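Local coordinates for protein LP04448p (Drosophila melanogaster, PDB 2QK2) that probably binds tubulin through TOG domains such as this one and helps to control growth at microtubule plus ends, at residues Ser59-Val64 with Ala75-Cys80; Asn94-Cys99 with Asp123-Ser128; Ala117-Ile122 with Ile157-Thr162; Thr184-Asp189 with Pro221-Lys226. All coordinates share one frame; numbering follows the deposited sequence.

Interaction 1: Ser59-Val64 with Ala75-Cys80; sequences SALKKV and AMAGKC
Cys-80, whose CB meets the methyls of Leu-61 on the facing helix, is fixed in its own helix by a hydrogen bond of 2.9 Å from its N to Met-76 O (a selenomethionine). From that firm backbone it takes part in a contact whose side chains meet through carbon. Leu-61 CD2 lies 4.1 Å from Cys-80 CB, and CD1 approaches the same carbon, so the fork of the leucine rests against the cysteine. CD2 also reaches Ala-77 CB. With CG turned anti to the carbonyl carbon (chi1 -68°), the fork is carried over toward the facing helix.

One turn on, Val-64 closes the gap more tightly: its CG1, the branch anti to the backbone N, presses on Ala-77 CB at 3.5 Å. The same alanine methyl lies 3.9 Å from Leu-61 O, and at this small residue the backbones come closest, with Leu-61 CA 5.4 Å from Ala-77 CA. The segment axes approach to 8.7 Å at 146°, a near-antiparallel packing of consecutive helices, in keeping with the HEAT-repeat array of a TOG domain. Leu-36 and Leu-39 of helix 29-45 continue the apolar layer around Leu-61 and Cys-80.

Replacing Leu-61 by an alanine would probably leave Cys-80 CB without its methyl partners and open a gap beside Leu-36. Association here thus rests on shape and exclusion of water, with small side chains setting the spacing.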
# COMPACT_ATOMS: atom_id res chain seq x y z
N SER A 59 -1.78 -15.18 -4.94
CA SER A 59 -1.15 -16.02 -3.94
C SER A 59 0.32 -16.28 -4.30
O SER A 59 1.20 -16.24 -3.43
CB SER A 59 -1.90 -17.35 -3.82
OG SER A 59 -1.34 -18.17 -2.81
N ALA A 60 0.59 -16.54 -5.58
CA ALA A 60 1.96 -16.79 -6.03
C ALA A 60 2.84 -15.56 -5.79
O ALA A 60 3.97 -15.68 -5.32
CB ALA A 60 1.96 -17.16 -7.52
N LEU A 61 2.32 -14.38 -6.12
CA LEU A 61 3.07 -13.15 -5.92
C LEU A 61 3.31 -12.90 -4.43
O LEU A 61 4.42 -12.52 -4.04
CB LEU A 61 2.34 -11.96 -6.55
CG LEU A 61 2.30 -11.99 -8.08
CD1 LEU A 61 1.51 -10.79 -8.59
CD2 LEU A 61 3.73 -11.98 -8.65
N LYS A 62 2.29 -13.11 -3.61
CA LYS A 62 2.43 -12.91 -2.17
C LYS A 62 3.51 -13.83 -1.61
O LYS A 62 4.28 -13.43 -0.74
CB LYS A 62 1.11 -13.18 -1.44
CG LYS A 62 -0.01 -12.21 -1.76
CD LYS A 62 -0.83 -11.87 -0.52
CE LYS A 62 -1.38 -13.12 0.17
NZ LYS A 62 -2.48 -13.75 -0.60
N LYS A 63 3.54 -15.07 -2.09
CA LYS A 63 4.52 -16.03 -1.61
C LYS A 63 5.94 -15.52 -1.90
O LYS A 63 6.82 -15.59 -1.03
CB LYS A 63 4.30 -17.39 -2.28
CG LYS A 63 5.32 -18.45 -1.90
CD LYS A 63 4.88 -19.83 -2.35
CE LYS A 63 5.98 -20.88 -2.16
NZ LYS A 63 7.09 -20.71 -3.16
N VAL A 64 6.16 -15.00 -3.10
CA VAL A 64 7.47 -14.47 -3.45
C VAL A 64 7.79 -13.29 -2.55
O VAL A 64 8.86 -13.23 -1.95
CB VAL A 64 7.54 -13.98 -4.93
CG1 VAL A 64 8.90 -13.33 -5.20
CG2 VAL A 64 7.31 -15.14 -5.89
N ALA A 75 11.19 -7.45 -5.11
CA ALA A 75 10.85 -6.19 -5.79
C ALA A 75 10.05 -6.44 -7.06
O ALA A 75 9.07 -5.73 -7.32
CB ALA A 75 12.13 -5.41 -6.13
N MSE A 76 10.46 -7.42 -7.86
CA MSE A 76 9.74 -7.72 -9.09
C MSE A 76 8.31 -8.18 -8.79
O MSE A 76 7.36 -7.79 -9.47
CB MSE A 76 10.44 -8.82 -9.89
CG MSE A 76 11.79 -8.44 -10.51
SE MSE A 76 12.50 -9.97 -11.51
CE MSE A 76 11.46 -9.80 -13.11
N ALA A 77 8.16 -9.02 -7.77
CA ALA A 77 6.85 -9.52 -7.38
C ALA A 77 5.98 -8.37 -6.85
O ALA A 77 4.77 -8.33 -7.09
CB ALA A 77 7.00 -10.61 -6.32
N GLY A 78 6.60 -7.44 -6.13
CA GLY A 78 5.86 -6.30 -5.63
C GLY A 78 5.37 -5.45 -6.78
O GLY A 78 4.21 -5.02 -6.81
N LYS A 79 6.25 -5.20 -7.75
CA LYS A 79 5.89 -4.41 -8.92
C LYS A 79 4.74 -5.07 -9.68
O LYS A 79 3.76 -4.41 -10.03
CB LYS A 79 7.11 -4.26 -9.84
CG LYS A 79 6.86 -3.41 -11.08
CD LYS A 79 6.56 -1.98 -10.68
CE LYS A 79 6.39 -1.08 -11.89
NZ LYS A 79 6.13 0.33 -11.47
N CYS A 80 4.86 -6.36 -9.94
CA CYS A 80 3.81 -7.09 -10.64
C CYS A 80 2.47 -7.00 -9.90
O CYS A 80 1.42 -6.85 -10.53
CB CYS A 80 4.19 -8.57 -10.80
SG CYS A 80 5.42 -8.89 -12.08

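Interaction 2: Asn94-Cys99 with Asp123-Ser128; sequences NYASAC and DAIYAS
Ile-125 sends its two branches to different residues of helix 93-105: CG2 meets Ala-96 CB at 3.7 Å, while CD1 at the far end of the other branch touches Cys-99 CB at 3.6 Å. The sulfur of Cys-99 stands a little farther off, with SG 4.0 Å from the same CD1. This division follows from the torsion at CA, which sets CG2 anti to the backbone N and CG1 anti to the carbonyl carbon (chi1 -66°), so that one side chain spans about one turn of helix 93-105. The side chain of Phe-92 also touches Cys-99, Ile-125 and Ser-128, and Leu-81 and Ala-85 of helix 71-88 meet Ile-125, making this the densely filled part.

Beside it Ser-128 brings its OG to 3.7 Å from Ala-96 CB. That hydroxyl is not left bare against the methyl: it donates to Ile-125 O at 2.7 Å, in the carbonyl plane and on a lone pair. The same oxygen also accepts from Ser-128 N, a double grip on this carbonyl from one residue.

The outer side is looser in character. Ser-97 points away from the contact and is exposed, its OG bonded to Gln-134 NE2; Ala-98 is exposed too, though it touches Lys-62 of helix 55-67, and Ala-127 is likewise exposed. An apolar seam between helices 93-105 and 112-126 is in keeping with the HEAT-repeat array of a TOG domain.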
# COMPACT_ATOMS: atom_id res chain seq x y z
N ASN A 94 -11.64 -8.05 -3.90
CA ASN A 94 -11.70 -9.33 -3.20
C ASN A 94 -10.36 -9.92 -2.74
O ASN A 94 -10.34 -10.78 -1.88
CB ASN A 94 -12.45 -10.37 -4.04
CG ASN A 94 -13.96 -10.23 -3.93
OD1 ASN A 94 -14.50 -10.08 -2.83
ND2 ASN A 94 -14.64 -10.28 -5.06
N TYR A 95 -9.26 -9.45 -3.32
CA TYR A 95 -7.94 -9.95 -2.95
C TYR A 95 -7.21 -9.01 -1.98
O TYR A 95 -6.25 -9.41 -1.32
CB TYR A 95 -7.07 -10.13 -4.20
CG TYR A 95 -7.75 -10.86 -5.34
CD1 TYR A 95 -8.16 -10.18 -6.48
CD2 TYR A 95 -8.03 -12.23 -5.25
CE1 TYR A 95 -8.82 -10.85 -7.52
CE2 TYR A 95 -8.69 -12.91 -6.28
CZ TYR A 95 -9.08 -12.21 -7.41
OH TYR A 95 -9.72 -12.86 -8.44
N ALA A 96 -7.69 -7.77 -1.89
CA ALA A 96 -7.09 -6.74 -1.05
C ALA A 96 -6.79 -7.08 0.42
O ALA A 96 -5.64 -6.97 0.86
CB ALA A 96 -7.93 -5.46 -1.11
N SER A 97 -7.80 -7.49 1.17
CA SER A 97 -7.60 -7.79 2.59
C SER A 97 -6.48 -8.77 2.95
O SER A 97 -5.81 -8.60 3.97
CB SER A 97 -8.91 -8.27 3.21
OG SER A 97 -9.87 -7.23 3.16
N ALA A 98 -6.28 -9.79 2.13
CA ALA A 98 -5.24 -10.77 2.40
C ALA A 98 -3.85 -10.22 2.04
O ALA A 98 -2.84 -10.62 2.62
CB ALA A 98 -5.51 -12.07 1.63
N CYS A 99 -3.81 -9.28 1.10
CA CYS A 99 -2.54 -8.68 0.69
C CYS A 99 -1.98 -7.64 1.65
O CYS A 99 -0.79 -7.63 1.93
CB CYS A 99 -2.69 -8.01 -0.68
SG CYS A 99 -2.86 -9.12 -2.09
N ASP A 123 -0.21 0.78 -2.31
CA ASP A 123 -0.96 1.96 -2.73
C ASP A 123 -2.00 1.60 -3.80
O ASP A 123 -3.16 2.04 -3.73
CB ASP A 123 -0.01 3.05 -3.27
CG ASP A 123 0.79 3.75 -2.16
OD1 ASP A 123 0.60 3.44 -0.96
OD2 ASP A 123 1.61 4.63 -2.49
N ALA A 124 -1.59 0.81 -4.78
CA ALA A 124 -2.51 0.40 -5.84
C ALA A 124 -3.63 -0.45 -5.25
O ALA A 124 -4.78 -0.33 -5.64
CB ALA A 124 -1.75 -0.39 -6.91
N ILE A 125 -3.29 -1.29 -4.28
CA ILE A 125 -4.27 -2.14 -3.65
C ILE A 125 -5.26 -1.33 -2.82
O ILE A 125 -6.46 -1.64 -2.79
CB ILE A 125 -3.57 -3.21 -2.77
CG1 ILE A 125 -2.78 -4.16 -3.68
CG2 ILE A 125 -4.60 -3.97 -1.94
CD1 ILE A 125 -2.08 -5.28 -2.94
N TYR A 126 -4.77 -0.28 -2.16
CA TYR A 126 -5.64 0.57 -1.35
C TYR A 126 -6.79 1.13 -2.17
O TYR A 126 -7.92 1.23 -1.70
CB TYR A 126 -4.84 1.73 -0.74
CG TYR A 126 -5.72 2.69 0.03
CD1 TYR A 126 -6.34 2.30 1.21
CD2 TYR A 126 -5.98 3.98 -0.46
CE1 TYR A 126 -7.20 3.15 1.90
CE2 TYR A 126 -6.84 4.84 0.22
CZ TYR A 126 -7.45 4.42 1.40
OH TYR A 126 -8.33 5.25 2.08
N ALA A 127 -6.49 1.51 -3.41
CA ALA A 127 -7.48 2.07 -4.32
C ALA A 127 -8.70 1.17 -4.52
O ALA A 127 -9.78 1.66 -4.86
CB ALA A 127 -6.82 2.36 -5.67
N SER A 128 -8.53 -0.12 -4.29
CA SER A 128 -9.62 -1.08 -4.45
C SER A 128 -10.35 -1.37 -3.15
O SER A 128 -11.32 -2.13 -3.14
CB SER A 128 -9.09 -2.40 -5.01
OG SER A 128 -8.41 -3.14 -3.99

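Interaction 3: Ala117-Ile122 with Ile157-Thr162; sequences ALREAI and IARALT
Arg-159 lays one face of its guanidinium group against the aliphatic chain of Arg-119, and these two arginines account for most of the contact. NH2 of Arg-159 comes within 3.6 Å of Arg-119 CG, and Arg-119 CD sits 3.7 Å above the guanidinium plane, toward its rim. The two side chains cross at about a right angle. Arg-119 runs extended from CG to NE, offering its methylenes, whereas Arg-159 is bent at chi3 (-55°), which swings its flat end across them. Ile-122 meets the edge of the same group, its CG2 4.1 Å from Arg-159 NH2.

The backbones stay well apart, with Arg-119 CA 9.5 Å from Arg-159 CA, so that long side chains bridge helix 112-126 and helix 147-161 of the HEAT-repeat array.

The charges are close too, with Arg-119 NE 4.0 Å from Arg-159 NH1 and the guanidinium planes only 28° apart. Acids on both sides probably offset the repulsion: Asp-123 forms a salt bridge with Arg-159 NE, and Glu-152 one with Arg-119 NH2. Those bridges run in opposite senses between the two helices, each arginine reaching an acid on the helix that carries the other.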
# COMPACT_ATOMS: atom_id res chain seq x y z
N ALA A 117 8.82 -0.69 -4.46
CA ALA A 117 7.89 -1.65 -5.04
C ALA A 117 6.76 -1.98 -4.06
O ALA A 117 5.60 -2.08 -4.47
CB ALA A 117 8.63 -2.93 -5.44
N LEU A 118 7.09 -2.13 -2.78
CA LEU A 118 6.07 -2.43 -1.78
C LEU A 118 5.08 -1.27 -1.66
O LEU A 118 3.87 -1.49 -1.58
CB LEU A 118 6.70 -2.70 -0.41
CG LEU A 118 7.51 -3.98 -0.25
CD1 LEU A 118 8.08 -4.05 1.16
CD2 LEU A 118 6.62 -5.18 -0.52
N ARG A 119 5.59 -0.04 -1.65
CA ARG A 119 4.73 1.13 -1.57
C ARG A 119 3.78 1.16 -2.76
O ARG A 119 2.58 1.36 -2.61
CB ARG A 119 5.55 2.42 -1.55
CG ARG A 119 6.31 2.67 -0.26
CD ARG A 119 7.07 4.00 -0.33
NE ARG A 119 7.83 4.25 0.89
CZ ARG A 119 8.70 5.26 1.03
NH1 ARG A 119 8.90 6.10 0.02
NH2 ARG A 119 9.37 5.41 2.16
N GLU A 120 4.33 0.96 -3.96
CA GLU A 120 3.51 0.97 -5.16
C GLU A 120 2.41 -0.08 -5.06
O GLU A 120 1.25 0.19 -5.39
CB GLU A 120 4.35 0.67 -6.40
CG GLU A 120 5.21 1.82 -6.84
CD GLU A 120 6.00 1.48 -8.09
OE1 GLU A 120 5.38 1.00 -9.07
OE2 GLU A 120 7.23 1.70 -8.10
N ALA A 121 2.77 -1.27 -4.59
CA ALA A 121 1.81 -2.35 -4.47
C ALA A 121 0.71 -2.05 -3.46
O ALA A 121 -0.47 -2.14 -3.79
CB ALA A 121 2.53 -3.65 -4.08
N ILE A 122 1.08 -1.68 -2.24
CA ILE A 122 0.05 -1.41 -1.25
C ILE A 122 -0.80 -0.19 -1.62
O ILE A 122 -1.99 -0.16 -1.31
CB ILE A 122 0.65 -1.27 0.18
CG1 ILE A 122 -0.48 -1.42 1.21
CG2 ILE A 122 1.34 0.08 0.36
CD1 ILE A 122 0.02 -1.63 2.62
N ILE A 157 -0.47 5.41 5.40
CA ILE A 157 -1.69 6.11 5.81
C ILE A 157 -1.72 7.53 5.23
O ILE A 157 -2.76 8.00 4.75
CB ILE A 157 -1.78 6.16 7.35
CG1 ILE A 157 -1.98 4.74 7.90
CG2 ILE A 157 -2.92 7.07 7.79
CD1 ILE A 157 -1.93 4.64 9.41
N ALA A 158 -0.57 8.20 5.26
CA ALA A 158 -0.47 9.56 4.72
C ALA A 158 -0.82 9.58 3.23
O ALA A 158 -1.65 10.37 2.79
CB ALA A 158 0.94 10.12 4.95
N ARG A 159 -0.16 8.72 2.45
CA ARG A 159 -0.43 8.67 1.02
C ARG A 159 -1.88 8.27 0.77
O ARG A 159 -2.56 8.83 -0.09
CB ARG A 159 0.52 7.70 0.33
CG ARG A 159 2.00 8.08 0.43
CD ARG A 159 2.87 7.26 -0.54
NE ARG A 159 2.70 5.82 -0.35
CZ ARG A 159 3.29 5.09 0.59
NH1 ARG A 159 4.11 5.66 1.47
NH2 ARG A 159 3.04 3.79 0.67
N ALA A 160 -2.37 7.30 1.53
CA ALA A 160 -3.76 6.84 1.38
C ALA A 160 -4.76 7.98 1.60
O ALA A 160 -5.71 8.16 0.83
CB ALA A 160 -4.04 5.70 2.36
N LEU A 161 -4.55 8.75 2.67
CA LEU A 161 -5.44 9.85 3.01
C LEU A 161 -5.57 10.90 1.91
O LEU A 161 -6.63 11.51 1.75
CB LEU A 161 -4.98 10.50 4.32
CG LEU A 161 -5.20 9.65 5.58
CD1 LEU A 161 -4.51 10.28 6.78
CD2 LEU A 161 -6.70 9.49 5.84
N THR A 162 -4.50 11.11 1.14
CA THR A 162 -4.56 12.09 0.06
C THR A 162 -5.51 11.64 -1.05
O THR A 162 -5.85 12.42 -1.94
CB THR A 162 -3.18 12.33 -0.59
OG1 THR A 162 -2.75 11.12 -1.24
CG2 THR A 162 -2.15 12.73 0.45

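Interaction 4: Thr184-Asp189 with Pro221-Lys226; sequences TLNEPD and PLKMAK
Lys-223 stretches its methylenes along Leu-185 and brings its far end up to the amide oxygen of Asn-186, the two residues that close helix 171-185 and lead out of it. Its CD lies 3.9 Å from Leu-185 CG, and its CB 4.0 Å from Leu-185 CD2, the leucine and lysine chains sliding past each other in opposite directions. Asn-186 crosses the lysine at about a right angle, placing OD1 3.0 Å from Lys-223 CE, an unusually short approach whose detail is doubtful. Leu-185 O is 3.5 Å from the same CE, so two oxygens lie near the carbon next to the ammonium group.

The ammonium itself looks elsewhere: the bend at chi4 (52°) leaves NZ 4.2 Å from Asn-186 OD1 and lets it form a salt bridge with Asp-220, just before helix 221-233. Leu-185 is backed by Val-219 and by Arg-193 and Ser-196 of helix 190-207. The turn carrying Asn-186, the first residue to leave helical geometry, is held by a hydrogen bond of 3.0 Å from Glu-187 N to Thr-184 O, and farther along Asp-189 N-caps the following helix.

An alanine in place of Lys-223 would probably uncover one side of Leu-185 and leave Asp-220 without its charged mate. The lysine thus works in two ways, its aliphatic stem covering a leucine at the helix end while its charge is paired with Asp-220 at the start of its own helix.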
# COMPACT_ATOMS: atom_id res chain seq x y z
N THR A 184 2.65 6.32 17.97
CA THR A 184 3.92 6.17 17.27
C THR A 184 4.62 7.53 17.16
O THR A 184 5.84 7.60 17.03
CB THR A 184 3.73 5.54 15.86
OG1 THR A 184 2.76 6.28 15.11
CG2 THR A 184 3.27 4.09 15.99
N LEU A 185 3.84 8.61 17.23
CA LEU A 185 4.41 9.95 17.15
C LEU A 185 5.31 10.17 18.37
O LEU A 185 6.32 10.87 18.29
CB LEU A 185 3.30 11.00 17.15
CG LEU A 185 3.73 12.47 17.23
CD1 LEU A 185 4.43 12.89 15.94
CD2 LEU A 185 2.51 13.35 17.48
N ASN A 186 4.93 9.57 19.49
CA ASN A 186 5.70 9.71 20.72
C ASN A 186 6.76 8.63 20.88
O ASN A 186 7.36 8.50 21.94
CB ASN A 186 4.76 9.71 21.93
CG ASN A 186 3.78 10.87 21.91
OD1 ASN A 186 4.15 12.00 21.57
ND2 ASN A 186 2.54 10.61 22.28
N GLU A 187 6.98 7.85 19.82
CA GLU A 187 7.99 6.80 19.85
C GLU A 187 9.36 7.49 19.86
O GLU A 187 9.49 8.63 19.39
CB GLU A 187 7.88 5.92 18.59
CG GLU A 187 7.90 4.43 18.86
CD GLU A 187 6.61 3.94 19.50
OE1 GLU A 187 6.22 4.49 20.56
OE2 GLU A 187 5.98 3.02 18.95
N PRO A 188 10.39 6.82 20.38
CA PRO A 188 11.73 7.42 20.43
C PRO A 188 12.39 7.53 19.07
O PRO A 188 13.26 8.38 18.86
CB PRO A 188 12.50 6.48 21.35
CG PRO A 188 11.41 5.86 22.20
CD PRO A 188 10.34 5.59 21.19
N ASP A 189 11.99 6.68 18.13
CA ASP A 189 12.58 6.68 16.80
C ASP A 189 12.20 7.92 15.98
O ASP A 189 11.02 8.18 15.74
CB ASP A 189 12.17 5.41 16.06
CG ASP A 189 12.88 5.26 14.73
OD1 ASP A 189 12.55 6.03 13.79
OD2 ASP A 189 13.76 4.39 14.63
N PRO A 221 3.82 20.85 22.09
CA PRO A 221 4.09 21.93 21.12
C PRO A 221 5.06 21.64 19.99
O PRO A 221 4.82 22.04 18.85
CB PRO A 221 4.55 23.08 22.02
CG PRO A 221 3.72 22.86 23.26
CD PRO A 221 3.87 21.37 23.47
N LEU A 222 6.18 20.98 20.28
CA LEU A 222 7.16 20.66 19.24
C LEU A 222 6.56 19.73 18.20
O LEU A 222 6.70 19.96 17.00
CB LEU A 222 8.40 19.98 19.84
CG LEU A 222 9.53 20.85 20.39
CD1 LEU A 222 10.55 19.96 21.07
CD2 LEU A 222 10.17 21.64 19.26
N LYS A 223 5.91 18.68 18.67
CA LYS A 223 5.28 17.71 17.77
C LYS A 223 4.16 18.36 16.96
O LYS A 223 4.04 18.11 15.76
CB LYS A 223 4.76 16.53 18.58
CG LYS A 223 5.87 15.68 19.18
CD LYS A 223 5.31 14.60 20.09
CE LYS A 223 6.39 13.61 20.51
NZ LYS A 223 7.57 14.31 21.07
N MSE A 224 3.35 19.20 17.60
CA MSE A 224 2.28 19.89 16.89
C MSE A 224 2.84 20.71 15.73
O MSE A 224 2.21 20.82 14.69
CB MSE A 224 1.50 20.82 17.83
CG MSE A 224 0.35 20.17 18.57
SE MSE A 224 -0.98 19.36 17.37
CE MSE A 224 -1.14 20.73 16.08
N ALA A 225 4.03 21.28 15.93
CA ALA A 225 4.67 22.08 14.89
C ALA A 225 5.02 21.20 13.69
O ALA A 225 4.82 21.61 12.54
CB ALA A 225 5.92 22.74 15.44
N LYS A 226 5.55 20.01 13.95
CA LYS A 226 5.91 19.08 12.88
C LYS A 226 4.65 18.72 12.11
O LYS A 226 4.63 18.73 10.88
CB LYS A 226 6.50 17.79 13.44
CG LYS A 226 7.80 17.96 14.18
CD LYS A 226 8.42 16.60 14.49
CE LYS A 226 9.68 16.74 15.34
NZ LYS A 226 9.37 17.21 16.73

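In the fold
Interactions 1 and 2 are buried and apolar, built from small side chains and branched aliphatics. Interactions 3 and 4 are only partly buried and lean on long charged side chains whose polar ends pair with acids outside the touching residues. Helix 112-126 serves both interaction 2 and interaction 3, and the Asp-123 to Arg-159 salt bridge ties these two together. Interaction 1 joins the same cluster through the Lys-79 to Glu-120 salt bridge with interaction 3, and through Lys-62 packing on Cys-99 of interaction 2. Interaction 4 stands apart toward the other end of the array, its centre about 34 Å from that of interaction 1.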